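Local atomic coordinates of nitroalkane oxidase (Podospora anserina, PDB entry 3MKH), a protein that oxidises primary and secondary nitroalkanes to aldehydes or ketones with its FAD cofactor, releasing nitrite and turning molecular oxygen into hydrogen peroxide. Residues V163-K168 with Y245-V250. Numbering follows the deposited sequence.
Sequences VINGEK and YTNVRV
Ile164 and Val248 pair through two backbone hydrogen bonds, Ile164 N to Val248 O and Val248 N to Ile164 O. Gly166 and Tyr245 form a second antiparallel hydrogen-bonded pair. The register slips by one residue between them, a G1 beta bulge, with Asn247 and Val248 together opposite Ile164. Asn247 has a positive phi, and the strand bends sharply at this residue.

The side chain of Asn165 serves the bulge. Its CG lies beside its own backbone N (chi1 -73°), which carries OD1 to within 2.6 Å of Asn247 N. The hydrogen bond is nearly straight, 174° at the hydrogen, but the donor stands 43° out of the carbonyl plane of the Asn165 side chain. A water also donates to Asn165 OD1 at 3.0 Å and reaches Asn247 OD1 weakly. The two side-chain amides are almost perpendicular.

On the face with Val163 and Arg249, these side chains run side by side, with Val163 CG2 3.6 Å from Arg249 CG. On the other face Ile164 CB meets Val248 CB at 4.2 Å, and Ile164 CD1 approaches Val250 CG2. Ile164 and Val250 also touch Ile209, while Val248 packs on Leu216 of helix 213-219.

The strands belong to the beta domain of the acyl-CoA dehydrogenase fold. The side chain of Lys168 lies about 7 Å from a bound FAD at the nearest atoms. Its NZ bonds to Val188 O and Phe134 O and forms a salt bridge with Glu136. Lower on the same side chain, Lys168 CG sits at the edge of the Tyr245 ring, 4.0 Å from Tyr245 CE1.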
loop_
_atom_site.group_PDB
_atom_site.type_symbol
_atom_site.label_atom_id
_atom_site.label_comp_id
_atom_site.label_asym_id
_atom_site.label_seq_id
_atom_site.Cartn_x
_atom_site.Cartn_y
_atom_site.Cartn_z
ATOM N N VAL A 163 49.019 4.215 -6.895
ATOM C CA VAL A 163 48.686 3.583 -8.157
ATOM C C VAL A 163 47.290 2.981 -8.071
ATOM O O VAL A 163 47.015 2.161 -7.204
ATOM C CB VAL A 163 49.723 2.514 -8.537
ATOM C CG1 VAL A 163 49.369 1.882 -9.873
ATOM C CG2 VAL A 163 51.111 3.144 -8.604
ATOM N N ILE A 164 46.415 3.402 -8.978
ATOM C CA ILE A 164 45.008 3.034 -8.910
ATOM C C ILE A 164 44.631 2.063 -10.023
ATOM O O ILE A 164 44.992 2.262 -11.182
ATOM C CB ILE A 164 44.121 4.294 -9.000
ATOM C CG1 ILE A 164 44.372 5.194 -7.788
ATOM C CG2 ILE A 164 42.650 3.913 -9.044
ATOM C CD1 ILE A 164 43.981 6.630 -8.017
ATOM N N ASN A 165 43.904 1.013 -9.653
ATOM C CA ASN A 165 43.371 0.043 -10.599
ATOM C C ASN A 165 41.953 -0.361 -10.215
ATOM O O ASN A 165 41.660 -0.646 -9.046
ATOM C CB ASN A 165 44.243 -1.219 -10.637
ATOM C CG ASN A 165 45.559 -1.005 -11.350
ATOM O OD1 ASN A 165 45.602 -0.874 -12.570
ATOM N ND2 ASN A 165 46.648 -0.968 -10.587
ATOM N N GLY A 166 41.068 -0.406 -11.200
ATOM C CA GLY A 166 39.740 -0.920 -10.944
ATOM C C GLY A 166 38.715 -0.478 -11.962
ATOM O O GLY A 166 38.959 0.432 -12.758
ATOM N N GLU A 167 37.565 -1.140 -11.926
ATOM C CA GLU A 167 36.441 -0.787 -12.761
ATOM C C GLU A 167 35.352 -0.116 -11.947
ATOM O O GLU A 167 35.065 -0.510 -10.819
ATOM C CB GLU A 167 35.891 -2.028 -13.466
ATOM C CG GLU A 167 36.902 -2.630 -14.399
ATOM C CD GLU A 167 36.395 -3.840 -15.159
ATOM O OE1 GLU A 167 35.218 -4.242 -14.979
ATOM O OE2 GLU A 167 37.197 -4.383 -15.945
ATOM N N LYS A 168 34.745 0.906 -12.534
ATOM C CA LYS A 168 33.679 1.633 -11.879
ATOM C C LYS A 168 32.508 1.661 -12.840
ATOM O O LYS A 168 32.690 1.515 -14.040
ATOM C CB LYS A 168 34.147 3.063 -11.572
ATOM C CG LYS A 168 35.237 3.132 -10.489
ATOM C CD LYS A 168 34.685 2.701 -9.128
ATOM C CE LYS A 168 35.654 3.040 -7.957
ATOM N NZ LYS A 168 35.079 2.491 -6.674
ATOM N N TYR A 245 40.005 2.087 -14.837
ATOM C CA TYR A 245 41.252 2.777 -14.526
ATOM C C TYR A 245 42.363 1.726 -14.494
ATOM O O TYR A 245 42.274 0.760 -13.737
ATOM C CB TYR A 245 41.151 3.448 -13.150
ATOM C CG TYR A 245 40.103 4.539 -13.099
ATOM C CD1 TYR A 245 38.811 4.270 -12.684
ATOM C CD2 TYR A 245 40.409 5.835 -13.483
ATOM C CE1 TYR A 245 37.842 5.277 -12.650
ATOM C CE2 TYR A 245 39.452 6.841 -13.456
ATOM C CZ TYR A 245 38.177 6.557 -13.033
ATOM O OH TYR A 245 37.233 7.562 -13.018
ATOM N N THR A 246 43.397 1.901 -15.309
ATOM C CA THR A 246 44.513 0.954 -15.308
ATOM C C THR A 246 45.845 1.615 -14.997
ATOM O O THR A 246 46.278 2.510 -15.713
ATOM C CB THR A 246 44.647 0.241 -16.657
ATOM O OG1 THR A 246 43.417 -0.416 -16.955
ATOM C CG2 THR A 246 45.772 -0.800 -16.598
ATOM N N ASN A 247 46.496 1.138 -13.939
ATOM C CA ASN A 247 47.756 1.707 -13.458
ATOM C C ASN A 247 47.824 3.227 -13.530
ATOM O O ASN A 247 48.763 3.803 -14.090
ATOM C CB ASN A 247 48.950 1.059 -14.159
ATOM C CG ASN A 247 49.159 -0.385 -13.724
ATOM O OD1 ASN A 247 49.515 -1.244 -14.535
ATOM N ND2 ASN A 247 48.922 -0.662 -12.444
ATOM N N VAL A 248 46.821 3.871 -12.941
ATOM C CA VAL A 248 46.774 5.317 -12.896
ATOM C C VAL A 248 47.593 5.799 -11.710
ATOM O O VAL A 248 47.207 5.597 -10.559
ATOM C CB VAL A 248 45.328 5.822 -12.746
ATOM C CG1 VAL A 248 45.319 7.346 -12.551
ATOM C CG2 VAL A 248 44.490 5.420 -13.960
ATOM N N ARG A 249 48.716 6.451 -11.990
ATOM C CA ARG A 249 49.609 6.886 -10.927
ATOM C C ARG A 249 49.434 8.366 -10.626
ATOM O O ARG A 249 49.443 9.199 -11.532
ATOM C CB ARG A 249 51.065 6.599 -11.310
ATOM C CG ARG A 249 51.326 5.127 -11.603
ATOM C CD ARG A 249 52.811 4.844 -11.864
ATOM N NE ARG A 249 53.086 3.405 -11.905
ATOM C CZ ARG A 249 52.852 2.629 -12.963
ATOM N NH1 ARG A 249 52.332 3.150 -14.068
ATOM N NH2 ARG A 249 53.132 1.328 -12.918
ATOM N N VAL A 250 49.289 8.691 -9.343
ATOM C CA VAL A 250 49.141 10.082 -8.943
ATOM C C VAL A 250 50.035 10.404 -7.742
ATOM O O VAL A 250 50.347 9.530 -6.928
ATOM C CB VAL A 250 47.668 10.426 -8.601
ATOM C CG1 VAL A 250 46.779 10.225 -9.828
ATOM C CG2 VAL A 250 47.183 9.594 -7.418
HETATM O O HOH W 1 46.939 -3.381 -13.587
#